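Local coordinates for protein ribulose-1,5-bisphosphate carboxylase/oxygenase large subunit (Rhodopseudomonas palustris, PDB 3QFW) that belongs to the Rubisco-like proteins, relatives of ribulose-bisphosphate carboxylase, and probably binds magnesium, while the reaction it catalyses itself remains uncertain, at residues Ile14-Ala18 with Glu19-Gln23; Gly70-Ala73 with Ala74-Pro77; Ala173-Phe177 with Ala178-Ala182; Leu324-Val327 with Asn328-Leu331. One frame throughout, in Å; residues are numbered along the deposited sequence.

Contact 1: Ile14-Ala18 with Glu19-Gln23; sequences IASDA and ERIEQ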
ATOM      1  N   ILE B  14      -9.182 -18.840   4.099  1.00 39.09           N
ATOM      2  CA  ILE B  14      -9.711 -19.009   2.755  1.00 37.43           C
ATOM      3  C   ILE B  14     -11.178 -19.407   2.762  1.00 41.70           C
ATOM      4  O   ILE B  14     -11.585 -20.323   3.485  1.00 43.22           O
ATOM      5  CB  ILE B  14      -8.922 -20.075   1.982  1.00 37.19           C
ATOM      6  CG1 ILE B  14      -7.442 -19.689   1.891  1.00 34.14           C
ATOM      7  CG2 ILE B  14      -9.520 -20.270   0.589  1.00 38.83           C
ATOM      8  CD1 ILE B  14      -6.576 -20.753   1.231  1.00 34.11           C
ATOM      9  N   ALA B  15     -11.967 -18.693   1.970  1.00 36.85           N
ATOM     10  CA  ALA B  15     -13.348 -19.070   1.701  1.00 43.92           C
ATOM     11  C   ALA B  15     -13.367 -20.120   0.599  1.00 45.34           C
ATOM     12  O   ALA B  15     -13.069 -19.823  -0.562  1.00 41.73           O
ATOM     13  CB  ALA B  15     -14.162 -17.854   1.284  1.00 40.73           C
ATOM     14  N   SER B  16     -13.714 -21.351   0.957  1.00 48.39           N
ATOM     15  CA  SER B  16     -13.701 -22.437  -0.017  1.00 46.62           C
ATOM     16  C   SER B  16     -14.567 -23.620   0.405  1.00 52.24           C
ATOM     17  O   SER B  16     -15.028 -23.697   1.546  1.00 54.45           O
ATOM     18  CB  SER B  16     -12.266 -22.896  -0.270  1.00 46.63           C
ATOM     19  OG  SER B  16     -12.237 -24.139  -0.947  1.00 47.69           O
ATOM     20  N   ASP B  17     -14.793 -24.529  -0.540  1.00 56.58           N
ATOM     21  CA  ASP B  17     -15.535 -25.755  -0.291  1.00 58.03           C
ATOM     22  C   ASP B  17     -14.580 -26.807   0.248  1.00 56.57           C
ATOM     23  O   ASP B  17     -13.372 -26.587   0.287  1.00 57.75           O
ATOM     24  CB  ASP B  17     -16.170 -26.254  -1.591  1.00 62.76           C
ATOM     25  CG  ASP B  17     -17.683 -26.315  -1.519  1.00 68.64           C
ATOM     26  OD1 ASP B  17     -18.213 -26.846  -0.519  1.00 69.03           O
ATOM     27  OD2 ASP B  17     -18.342 -25.828  -2.464  1.00 70.67           O
ATOM     28  N   ALA B  18     -15.116 -27.947   0.668  1.00 58.35           N
ATOM     29  CA  ALA B  18     -14.274 -29.060   1.086  1.00 58.77           C
ATOM     30  C   ALA B  18     -13.694 -29.736  -0.150  1.00 57.25           C
ATOM     31  O   ALA B  18     -12.610 -30.320  -0.111  1.00 59.74           O
ATOM     32  CB  ALA B  18     -15.073 -30.055   1.911  1.00 59.03           C
ATOM     33  N   GLU B  19     -14.427 -29.638  -1.250  1.00 61.33           N
ATOM     34  CA  GLU B  19     -14.022 -30.254  -2.503  1.00 58.18           C
ATOM     35  C   GLU B  19     -12.802 -29.567  -3.105  1.00 59.38           C
ATOM     36  O   GLU B  19     -11.924 -30.224  -3.671  1.00 60.75           O
ATOM     37  CB  GLU B  19     -15.187 -30.215  -3.494  1.00 62.87           C
ATOM     38  CG  GLU B  19     -14.777 -30.341  -4.954  1.00 63.07           C
ATOM     39  CD  GLU B  19     -15.846 -29.822  -5.898  1.00 66.96           C
ATOM     40  OE1 GLU B  19     -16.960 -29.510  -5.421  1.00 69.05           O
ATOM     41  OE2 GLU B  19     -15.572 -29.720  -7.114  1.00 68.70           O
ATOM     42  N   ARG B  20     -12.746 -28.245  -2.978  1.00 59.44           N
ATOM     43  CA  ARG B  20     -11.732 -27.458  -3.675  1.00 53.54           C
ATOM     44  C   ARG B  20     -10.672 -26.860  -2.751  1.00 52.66           C
ATOM     45  O   ARG B  20      -9.690 -26.296  -3.228  1.00 48.36           O
ATOM     46  CB  ARG B  20     -12.393 -26.353  -4.510  1.00 57.30           C
ATOM     47  CG  ARG B  20     -13.153 -26.873  -5.732  1.00 61.33           C
ATOM     48  CD  ARG B  20     -13.983 -25.790  -6.428  1.00 65.25           C
ATOM     49  NE  ARG B  20     -13.170 -24.758  -7.071  1.00 66.53           N
ATOM     50  CZ  ARG B  20     -13.607 -23.962  -8.045  1.00 68.31           C
ATOM     51  NH1 ARG B  20     -14.847 -24.089  -8.499  1.00 70.47           N
ATOM     52  NH2 ARG B  20     -12.806 -23.047  -8.574  1.00 63.99           N
ATOM     53  N   ILE B  21     -10.864 -26.988  -1.440  1.00 51.06           N
ATOM     54  CA  ILE B  21      -9.937 -26.388  -0.470  1.00 50.14           C
ATOM     55  C   ILE B  21      -8.516 -26.948  -0.567  1.00 47.43           C
ATOM     56  O   ILE B  21      -7.545 -26.195  -0.539  1.00 45.61           O
ATOM     57  CB  ILE B  21     -10.449 -26.487   0.995  1.00 51.34           C
ATOM     58  CG1 ILE B  21      -9.415 -25.902   1.961  1.00 44.56           C
ATOM     59  CG2 ILE B  21     -10.772 -27.925   1.364  1.00 52.73           C
ATOM     60  CD1 ILE B  21      -9.012 -24.462   1.645  1.00 41.97           C
ATOM     61  N   GLU B  22      -8.390 -28.265  -0.684  1.00 50.92           N
ATOM     62  CA  GLU B  22      -7.073 -28.875  -0.857  1.00 49.42           C
ATOM     63  C   GLU B  22      -6.361 -28.311  -2.085  1.00 44.16           C
ATOM     64  O   GLU B  22      -5.202 -27.908  -2.002  1.00 42.21           O
ATOM     65  CB  GLU B  22      -7.175 -30.400  -0.938  1.00 51.63           C
ATOM     66  CG  GLU B  22      -7.489 -31.072   0.386  1.00 54.49           C
ATOM     67  CD  GLU B  22      -6.397 -30.869   1.425  1.00 61.28           C
ATOM     68  OE1 GLU B  22      -5.303 -30.385   1.062  1.00 62.39           O
ATOM     69  OE2 GLU B  22      -6.631 -31.194   2.609  1.00 59.39           O
ATOM     70  N   GLN B  23      -7.063 -28.282  -3.217  1.00 44.30           N
ATOM     71  CA  GLN B  23      -6.538 -27.706  -4.458  1.00 44.22           C
ATOM     72  C   GLN B  23      -6.221 -26.218  -4.302  1.00 41.70           C
ATOM     73  O   GLN B  23      -5.152 -25.748  -4.693  1.00 38.02           O
ATOM     74  CB  GLN B  23      -7.548 -27.901  -5.598  1.00 48.52           C
ATOM     75  CG  GLN B  23      -7.237 -27.111  -6.868  1.00 52.69           C
ATOM     76  CD  GLN B  23      -8.321 -27.248  -7.934  1.00 60.43           C
ATOM     77  OE1 GLN B  23      -9.506 -27.020  -7.670  1.00 60.42           O
ATOM     78  NE2 GLN B  23      -7.916 -27.621  -9.147  1.00 58.42           N
TER
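Ser16 and Asp17 meet Ile21 in a local strand-to-helix turn, where strand 8-15 of the antiparallel N-terminal sheet gives way to helix 18-31 of this alpha/beta domain. The hub is Asp17 O, which sits against one flank of Ile21. Ile21 N donates to it in a weak hydrogen bond, bent to 124°, of the i+4 to i kind expected in a first helical turn. With CG1 swung anti to the backbone N (chi1 178°), Ile21 leaves CG2 on the side of this carbonyl, 3.1 Å from Asp17 O, while CD1 reaches back toward the strand. There CD1 lies 4.1 Å from Ser16 CB and makes a looser apolar contact with Ile14 CG2. Ile21, from the helix, packs on Tyr65 of the adjacent strand 64-71 and Val57 of strand 53-59, one further on, on the face where Ile14 also points toward the helix and touches Leu28. Asp17 and Glu19 lie on the exposed side of the turn, and Asp17 OD1 accepts a weak bond from Ala18 N. An alanine in place of Ser16 would take away the hydroxyl that grips Asp17 O, and this carbonyl, left with the weak Ile21 N bond, would probably be freer to turn. Ser16 OG donates to Asp17 O over 3.0 Å, in the carbonyl plane on a lone pair, with a C=O...OG angle of 121°.

Contact 2: Gly70-Ala73 with Ala74-Pro77; sequences GLAA and ATAP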
ATOM      1  N   GLY B  70       4.392 -22.931   4.400  1.00 37.28           N
ATOM      2  CA  GLY B  70       5.798 -22.753   4.698  1.00 34.97           C
ATOM      3  C   GLY B  70       6.466 -22.142   3.489  1.00 33.83           C
ATOM      4  O   GLY B  70       6.523 -22.763   2.424  1.00 34.98           O
ATOM      5  N   LEU B  71       6.971 -20.926   3.645  1.00 33.54           N
ATOM      6  CA  LEU B  71       7.588 -20.199   2.542  1.00 32.63           C
ATOM      7  C   LEU B  71       9.095 -20.125   2.731  1.00 32.85           C
ATOM      8  O   LEU B  71       9.568 -19.711   3.782  1.00 33.53           O
ATOM      9  CB  LEU B  71       7.011 -18.782   2.430  1.00 32.30           C
ATOM     10  CG  LEU B  71       5.530 -18.635   2.053  1.00 34.52           C
ATOM     11  CD1 LEU B  71       5.089 -17.172   2.103  1.00 35.72           C
ATOM     12  CD2 LEU B  71       5.251 -19.223   0.679  1.00 30.49           C
ATOM     13  N   ALA B  72       9.850 -20.533   1.712  1.00 31.47           N
ATOM     14  CA  ALA B  72      11.306 -20.464   1.786  1.00 35.41           C
ATOM     15  C   ALA B  72      11.774 -19.059   2.152  1.00 35.34           C
ATOM     16  O   ALA B  72      11.455 -18.094   1.455  1.00 34.25           O
ATOM     17  CB  ALA B  72      11.929 -20.902   0.480  1.00 36.23           C
ATOM     18  N   ALA B  73      12.517 -18.947   3.252  1.00 33.80           N
ATOM     19  CA  ALA B  73      13.072 -17.660   3.671  1.00 32.23           C
ATOM     20  C   ALA B  73      13.950 -17.015   2.597  1.00 34.72           C
ATOM     21  O   ALA B  73      14.085 -15.790   2.550  1.00 35.10           O
ATOM     22  CB  ALA B  73      13.863 -17.814   4.967  1.00 37.85           C
ATOM     23  N   ALA B  74      14.561 -17.840   1.754  1.00 34.71           N
ATOM     24  CA  ALA B  74      15.447 -17.335   0.709  1.00 35.15           C
ATOM     25  C   ALA B  74      14.715 -16.340  -0.182  1.00 34.59           C
ATOM     26  O   ALA B  74      15.307 -15.379  -0.664  1.00 36.41           O
ATOM     27  CB  ALA B  74      16.001 -18.479  -0.125  1.00 34.10           C
ATOM     28  N   THR B  75      13.423 -16.577  -0.385  1.00 34.24           N
ATOM     29  CA  THR B  75      12.633 -15.754  -1.298  1.00 35.05           C
ATOM     30  C   THR B  75      12.322 -14.380  -0.707  1.00 34.59           C
ATOM     31  O   THR B  75      12.059 -13.423  -1.444  1.00 34.36           O
ATOM     32  CB  THR B  75      11.323 -16.459  -1.703  1.00 36.80           C
ATOM     33  OG1 THR B  75      10.425 -16.505  -0.588  1.00 35.55           O
ATOM     34  CG2 THR B  75      11.608 -17.871  -2.168  1.00 40.13           C
ATOM     35  N   ALA B  76      12.360 -14.268   0.620  1.00 31.43           N
ATOM     36  CA  ALA B  76      12.038 -12.988   1.243  1.00 30.72           C
ATOM     37  C   ALA B  76      13.061 -12.523   2.285  1.00 37.02           C
ATOM     38  O   ALA B  76      12.952 -12.852   3.478  1.00 36.07           O
ATOM     39  CB  ALA B  76      10.635 -13.035   1.831  1.00 35.66           C
ATOM     40  N   PRO B  77      14.048 -11.729   1.841  1.00 34.21           N
ATOM     41  CA  PRO B  77      15.064 -11.145   2.716  1.00 33.53           C
ATOM     42  C   PRO B  77      14.399 -10.214   3.726  1.00 36.94           C
ATOM     43  O   PRO B  77      13.232  -9.861   3.544  1.00 33.85           O
ATOM     44  CB  PRO B  77      15.939 -10.325   1.749  1.00 35.48           C
ATOM     45  CG  PRO B  77      15.544 -10.739   0.389  1.00 35.69           C
ATOM     46  CD  PRO B  77      14.122 -11.172   0.484  1.00 34.33           C
TER
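Ala72 and Thr75 close a short 3-10 turn by which the chain leaves the end of strand 64-71, in the N-terminal domain, on its way to helix 80-88. Ala72 O is gripped twice by the same residue. Thr75 N donates to it over 3.1 Å, from above the carbonyl plane, and Thr75 OG1 comes in nearly along the C=O axis at 2.8 Å. The hydroxyl can do this because OG1 sits between the backbone N and the carbonyl carbon (chi1 71°), folded back over its own turn; the methyl CG2 then lies beside the backbone N and rests 4.0 Å from Ala72 CB. The threonine thus fixes the carbonyl with its polar branch and rests its apolar branch against Ala72. One residue on, Ala76 N donates to Ala73 O over 3.0 Å, again from well above the carbonyl plane, so the backbone bond from residue i+3 to residue i is repeated. Ile50 covers Ala72 and Thr75, and Ala76 packs on Leu83 and Met86 of helix 80-88. Thr75 O accepts from Gln82 and also from Gln172 of the second subunit, whose Phe174 packs on Ala74, which places the turn at the dimer interface. Two successive i+3 to i backbone bonds are the signature of a short 3-10 segment, here at the end of a strand and with a threonine hydroxyl added to the first carbonyl.

Contact 3: Ala173-Phe177 with Ala178-Ala182; sequences AFSPF and AERAA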
ATOM      1  N   ALA B 173      -1.079  23.791   1.095  1.00 45.39           N
ATOM      2  CA  ALA B 173      -0.850  25.232   1.173  1.00 44.78           C
ATOM      3  C   ALA B 173      -1.551  25.791   2.399  1.00 39.37           C
ATOM      4  O   ALA B 173      -1.057  26.720   3.039  1.00 43.11           O
ATOM      5  CB  ALA B 173      -1.345  25.921  -0.093  1.00 37.75           C
ATOM      6  N   PHE B 174      -2.714  25.216   2.697  1.00 39.18           N
ATOM      7  CA  PHE B 174      -3.452  25.424   3.937  1.00 43.30           C
ATOM      8  C   PHE B 174      -2.576  25.677   5.153  1.00 41.56           C
ATOM      9  O   PHE B 174      -2.832  26.569   5.967  1.00 40.17           O
ATOM     10  CB  PHE B 174      -4.200  24.134   4.260  1.00 49.29           C
ATOM     11  CG  PHE B 174      -5.510  24.004   3.578  1.00 40.83           C
ATOM     12  CD1 PHE B 174      -6.287  25.117   3.329  1.00 49.92           C
ATOM     13  CD2 PHE B 174      -5.976  22.760   3.204  1.00 43.12           C
ATOM     14  CE1 PHE B 174      -7.507  24.992   2.704  1.00 50.04           C
ATOM     15  CE2 PHE B 174      -7.188  22.624   2.586  1.00 43.75           C
ATOM     16  CZ  PHE B 174      -7.959  23.741   2.334  1.00 50.42           C
ATOM     17  N   SER B 175      -1.581  24.819   5.306  1.00 40.38           N
ATOM     18  CA  SER B 175      -0.784  24.768   6.527  1.00 43.15           C
ATOM     19  C   SER B 175       0.376  23.837   6.253  1.00 41.87           C
ATOM     20  O   SER B 175       0.369  22.679   6.681  1.00 41.99           O
ATOM     21  CB  SER B 175      -1.619  24.269   7.713  1.00 42.66           C
ATOM     22  OG  SER B 175      -2.083  22.940   7.517  1.00 43.19           O
ATOM     23  N   PRO B 176       1.370  24.340   5.512  1.00 39.20           N
ATOM     24  CA  PRO B 176       2.531  23.569   5.062  1.00 40.78           C
ATOM     25  C   PRO B 176       3.234  22.910   6.241  1.00 36.18           C
ATOM     26  O   PRO B 176       3.245  23.483   7.316  1.00 40.49           O
ATOM     27  CB  PRO B 176       3.433  24.638   4.441  1.00 41.80           C
ATOM     28  CG  PRO B 176       2.485  25.706   3.986  1.00 41.57           C
ATOM     29  CD  PRO B 176       1.409  25.735   5.030  1.00 42.69           C
ATOM     30  N   PHE B 177       3.832  21.745   6.017  1.00 37.93           N
ATOM     31  CA  PHE B 177       4.458  20.987   7.095  1.00 38.42           C
ATOM     32  C   PHE B 177       5.377  21.838   7.960  1.00 43.48           C
ATOM     33  O   PHE B 177       5.286  21.793   9.187  1.00 35.06           O
ATOM     34  CB  PHE B 177       5.238  19.774   6.575  1.00 36.63           C
ATOM     35  CG  PHE B 177       5.807  18.930   7.678  1.00 37.11           C
ATOM     36  CD1 PHE B 177       5.053  17.915   8.245  1.00 38.91           C
ATOM     37  CD2 PHE B 177       7.070  19.190   8.189  1.00 38.57           C
ATOM     38  CE1 PHE B 177       5.562  17.149   9.300  1.00 32.77           C
ATOM     39  CE2 PHE B 177       7.582  18.432   9.236  1.00 41.62           C
ATOM     40  CZ  PHE B 177       6.827  17.409   9.787  1.00 36.98           C
ATOM     41  N   ALA B 178       6.272  22.592   7.329  1.00 40.25           N
ATOM     42  CA  ALA B 178       7.254  23.363   8.096  1.00 43.05           C
ATOM     43  C   ALA B 178       6.577  24.361   9.036  1.00 43.24           C
ATOM     44  O   ALA B 178       6.835  24.370  10.240  1.00 45.40           O
ATOM     45  CB  ALA B 178       8.233  24.065   7.169  1.00 45.11           C
ATOM     46  N   GLU B 179       5.694  25.185   8.480  1.00 43.04           N
ATOM     47  CA  GLU B 179       4.954  26.166   9.262  1.00 45.15           C
ATOM     48  C   GLU B 179       4.114  25.534  10.375  1.00 40.97           C
ATOM     49  O   GLU B 179       4.074  26.046  11.494  1.00 43.32           O
ATOM     50  CB  GLU B 179       4.058  27.013   8.352  1.00 41.89           C
ATOM     51  CG  GLU B 179       4.802  28.067   7.543  1.00 46.77           C
ATOM     52  CD  GLU B 179       5.417  27.523   6.263  1.00 49.11           C
ATOM     53  OE1 GLU B 179       5.455  26.285   6.081  1.00 48.04           O
ATOM     54  OE2 GLU B 179       5.855  28.343   5.427  1.00 52.89           O
ATOM     55  N   ARG B 180       3.443  24.426  10.070  1.00 39.13           N
ATOM     56  CA  ARG B 180       2.595  23.748  11.061  1.00 38.00           C
ATOM     57  C   ARG B 180       3.398  23.165  12.227  1.00 39.25           C
ATOM     58  O   ARG B 180       3.023  23.313  13.402  1.00 38.31           O
ATOM     59  CB  ARG B 180       1.771  22.642  10.396  1.00 36.21           C
ATOM     60  CG  ARG B 180       0.978  21.785  11.363  1.00 37.49           C
ATOM     61  CD  ARG B 180       0.052  20.812  10.640  1.00 37.05           C
ATOM     62  NE  ARG B 180       0.724  19.607  10.149  1.00 34.43           N
ATOM     63  CZ  ARG B 180       1.051  19.395   8.878  1.00 35.24           C
ATOM     64  NH1 ARG B 180       0.790  20.320   7.961  1.00 32.76           N
ATOM     65  NH2 ARG B 180       1.645  18.263   8.518  1.00 32.57           N
ATOM     66  N   ALA B 181       4.493  22.486  11.905  1.00 41.39           N
ATOM     67  CA  ALA B 181       5.317  21.866  12.935  1.00 39.07           C
ATOM     68  C   ALA B 181       5.849  22.932  13.886  1.00 39.55           C
ATOM     69  O   ALA B 181       5.908  22.728  15.100  1.00 39.89           O
ATOM     70  CB  ALA B 181       6.459  21.084  12.306  1.00 40.76           C
ATOM     71  N   ALA B 182       6.225  24.079  13.334  1.00 39.01           N
ATOM     72  CA  ALA B 182       6.760  25.162  14.153  1.00 39.29           C
ATOM     73  C   ALA B 182       5.685  25.712  15.084  1.00 43.03           C
ATOM     74  O   ALA B 182       5.838  25.692  16.305  1.00 44.64           O
ATOM     75  CB  ALA B 182       7.334  26.264  13.283  1.00 41.76           C
TER
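Phe177 and Arg180 cross at about a right angle in the first turn of helix 177-195, with the ring and guanidinium planes 88° apart. Arg180 NH2 comes within 3.4 Å of Phe177 CD1, approaching the ring obliquely. From the next turn Ala181 CB lies over one face of the same ring, 4.2 Å from CE2. The guanidinium also has Ser175 O at its edge and in its plane, 2.7 Å from NH1. Arg180 gets there by leaving the backbone with CG anti to N (chi1 174°) and bending at chi3, which turns the group back along the start of the helix. On another side of the turn Glu179 crosses Pro176 obliquely, its chain bent at chi2 so that OE1 stands 3.1 Å from Pro176 CB. Underneath runs the backbone: Pro176 O, of the N-cap residue, accepts from Arg180 N over 2.9 Å, and Phe177 O takes Ala181 N at the same distance, both nearly straight. In the next shell Asp171 OD1 receives Phe177 N, while Arg180 makes a salt bridge through NE to Asp165, on strand 162-165, and gives NH2 to Ala170 O. These bonds tie the helix start to the strand and loop before it, in a beta-alpha unit of the TIM barrel. Ser175 and Arg180 pack on Leu148 of helix 145-157, and Phe177 and Ala181 on Val218 of helix 209-222, so the helix start is wedged between its two neighbours.

Contact 4: Leu324-Val327 with Asn328-Leu331; sequences LQRV and NELL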
ATOM      1  N   LEU B 324     -16.069  10.510  27.650  1.00 53.54           N
ATOM      2  CA  LEU B 324     -15.827  10.349  29.077  1.00 51.16           C
ATOM      3  C   LEU B 324     -16.521   9.106  29.621  1.00 48.88           C
ATOM      4  O   LEU B 324     -16.074   8.517  30.614  1.00 50.43           O
ATOM      5  CB  LEU B 324     -16.294  11.591  29.842  1.00 47.23           C
ATOM      6  CG  LEU B 324     -15.179  12.382  30.534  1.00 51.60           C
ATOM      7  CD1 LEU B 324     -14.572  11.576  31.667  1.00 44.64           C
ATOM      8  CD2 LEU B 324     -14.107  12.806  29.540  1.00 46.37           C
ATOM      9  N   GLN B 325     -17.612   8.713  28.967  1.00 48.95           N
ATOM     10  CA  GLN B 325     -18.406   7.567  29.399  1.00 54.08           C
ATOM     11  C   GLN B 325     -17.784   6.226  29.010  1.00 50.78           C
ATOM     12  O   GLN B 325     -18.183   5.187  29.533  1.00 52.77           O
ATOM     13  CB  GLN B 325     -19.825   7.637  28.824  1.00 56.68           C
ATOM     14  CG  GLN B 325     -19.952   7.043  27.421  1.00 58.87           C
ATOM     15  CD  GLN B 325     -21.364   6.582  27.102  1.00 61.37           C
ATOM     16  OE1 GLN B 325     -21.563   5.649  26.321  1.00 61.31           O
ATOM     17  NE2 GLN B 325     -22.354   7.235  27.707  1.00 66.44           N
ATOM     18  N   ARG B 326     -16.822   6.247  28.094  1.00 50.47           N
ATOM     19  CA  ARG B 326     -16.246   5.008  27.565  1.00 48.69           C
ATOM     20  C   ARG B 326     -14.950   4.625  28.275  1.00 39.23           C
ATOM     21  O   ARG B 326     -14.507   3.483  28.184  1.00 38.71           O
ATOM     22  CB  ARG B 326     -15.957   5.125  26.064  1.00 48.57           C
ATOM     23  CG  ARG B 326     -17.144   5.476  25.174  1.00 56.69           C
ATOM     24  CD  ARG B 326     -18.072   4.289  24.928  1.00 53.41           C
ATOM     25  NE  ARG B 326     -17.359   3.056  24.596  1.00 49.26           N
ATOM     26  CZ  ARG B 326     -17.060   2.655  23.364  1.00 46.14           C
ATOM     27  NH1 ARG B 326     -17.398   3.397  22.315  1.00 50.71           N
ATOM     28  NH2 ARG B 326     -16.416   1.509  23.180  1.00 43.29           N
ATOM     29  N   VAL B 327     -14.342   5.585  28.964  1.00 40.66           N
ATOM     30  CA  VAL B 327     -13.008   5.397  29.537  1.00 39.06           C
ATOM     31  C   VAL B 327     -12.835   4.145  30.422  1.00 38.97           C
ATOM     32  O   VAL B 327     -11.922   3.357  30.202  1.00 38.91           O
ATOM     33  CB  VAL B 327     -12.533   6.655  30.293  1.00 40.94           C
ATOM     34  CG1 VAL B 327     -11.412   6.307  31.263  1.00 41.40           C
ATOM     35  CG2 VAL B 327     -12.089   7.722  29.310  1.00 44.76           C
ATOM     36  N   ASN B 328     -13.698   3.947  31.410  1.00 33.52           N
ATOM     37  CA  ASN B 328     -13.544   2.761  32.258  1.00 37.19           C
ATOM     38  C   ASN B 328     -13.716   1.445  31.494  1.00 30.70           C
ATOM     39  O   ASN B 328     -12.922   0.514  31.662  1.00 32.09           O
ATOM     40  CB  ASN B 328     -14.456   2.822  33.493  1.00 34.74           C
ATOM     41  CG  ASN B 328     -14.051   3.919  34.451  1.00 40.16           C
ATOM     42  OD1 ASN B 328     -12.933   4.434  34.385  1.00 36.60           O
ATOM     43  ND2 ASN B 328     -14.958   4.286  35.353  1.00 39.30           N
ATOM     44  N   GLU B 329     -14.750   1.376  30.662  1.00 34.44           N
ATOM     45  CA  GLU B 329     -14.932   0.251  29.738  1.00 34.48           C
ATOM     46  C   GLU B 329     -13.633  -0.084  29.003  1.00 31.63           C
ATOM     47  O   GLU B 329     -13.171  -1.227  29.010  1.00 29.74           O
ATOM     48  CB  GLU B 329     -16.037   0.553  28.712  1.00 32.91           C
ATOM     49  CG  GLU B 329     -16.143  -0.496  27.579  1.00 33.52           C
ATOM     50  CD  GLU B 329     -16.831   0.027  26.314  1.00 39.61           C
ATOM     51  OE1 GLU B 329     -17.399   1.139  26.345  1.00 39.28           O
ATOM     52  OE2 GLU B 329     -16.800  -0.687  25.283  1.00 39.25           O
ATOM     53  N   LEU B 330     -13.038   0.917  28.372  1.00 31.78           N
ATOM     54  CA  LEU B 330     -11.882   0.647  27.524  1.00 34.61           C
ATOM     55  C   LEU B 330     -10.653   0.237  28.329  1.00 32.90           C
ATOM     56  O   LEU B 330      -9.833  -0.550  27.864  1.00 35.11           O
ATOM     57  CB  LEU B 330     -11.582   1.833  26.606  1.00 32.47           C
ATOM     58  CG  LEU B 330     -12.661   2.047  25.541  1.00 37.11           C
ATOM     59  CD1 LEU B 330     -12.369   3.305  24.753  1.00 43.37           C
ATOM     60  CD2 LEU B 330     -12.752   0.838  24.619  1.00 39.00           C
ATOM     61  N   LEU B 331     -10.520   0.773  29.537  1.00 34.34           N
ATOM     62  CA  LEU B 331      -9.395   0.400  30.379  1.00 31.09           C
ATOM     63  C   LEU B 331      -9.607  -0.980  30.978  1.00 29.06           C
ATOM     64  O   LEU B 331      -8.644  -1.706  31.226  1.00 31.56           O
ATOM     65  CB  LEU B 331      -9.148   1.444  31.464  1.00 34.34           C
ATOM     66  CG  LEU B 331      -8.369   2.697  31.045  1.00 35.07           C
ATOM     67  CD1 LEU B 331      -7.578   2.510  29.774  1.00 32.58           C
ATOM     68  CD2 LEU B 331      -9.271   3.902  30.926  1.00 41.02           C
TER
HETATM   69  O   HOH W   1     -17.207   3.045  30.602  1.00 40.08           O
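Arg326 folds its side chain alongside Glu329 at the start of helix 327-334. From CB the chain sets CG beside the backbone N, then bends twice, at chi2 (-77°) and again at chi3, so that CD arrives 3.5 Å from Glu329 OE1. Arg326 NE follows at 2.6 Å from Glu329 OE1, meeting it on the syn side though 32° out of the carboxylate plane. At the tip Arg326 NH2 donates to Glu329 OE2 over 3.1 Å, from above that plane, and lies 4.0 Å from Leu330 CD2. The result is a side-on salt bridge, one nitrogen to each oxygen, between nearly parallel planes 20° apart. It spans an i to i+3 step in the helical turn that follows strand 315-319 of the TIM barrel. Here an alanine would strip both donors from Glu329, whose carboxylate would probably swing more freely, although still bonded to Tyr286 OH. Beneath the pair Arg326 O accepts Leu330 N over 3.0 Å, and Leu330 packs on Asn285, Tyr286 and Leu340. One water joins the backbone of the same turn, donating to Gln325 O at 2.6 Å and accepting from Glu329 N.

Overall arrangement
The four contacts follow one another along the chain, each a local turn at the end of a strand or the start of a helix. Contacts 1 and 2 belong to the N-terminal domain and share its antiparallel sheet, through the neighbouring strands 8-15 and 64-71, with centres about 25 Å apart. Contacts 3 and 4 open helices of the TIM barrel, with centres about 34 Å apart, while contacts 1 and 3, about 52 Å between centres, stand on opposite sides of the chain's centre. None touches another within the chain. Across the dimer Ala74 of contact 2 packs on Phe174 of contact 3 in the second subunit, bringing one N-terminal domain against the partner's barrel, as in Rubisco.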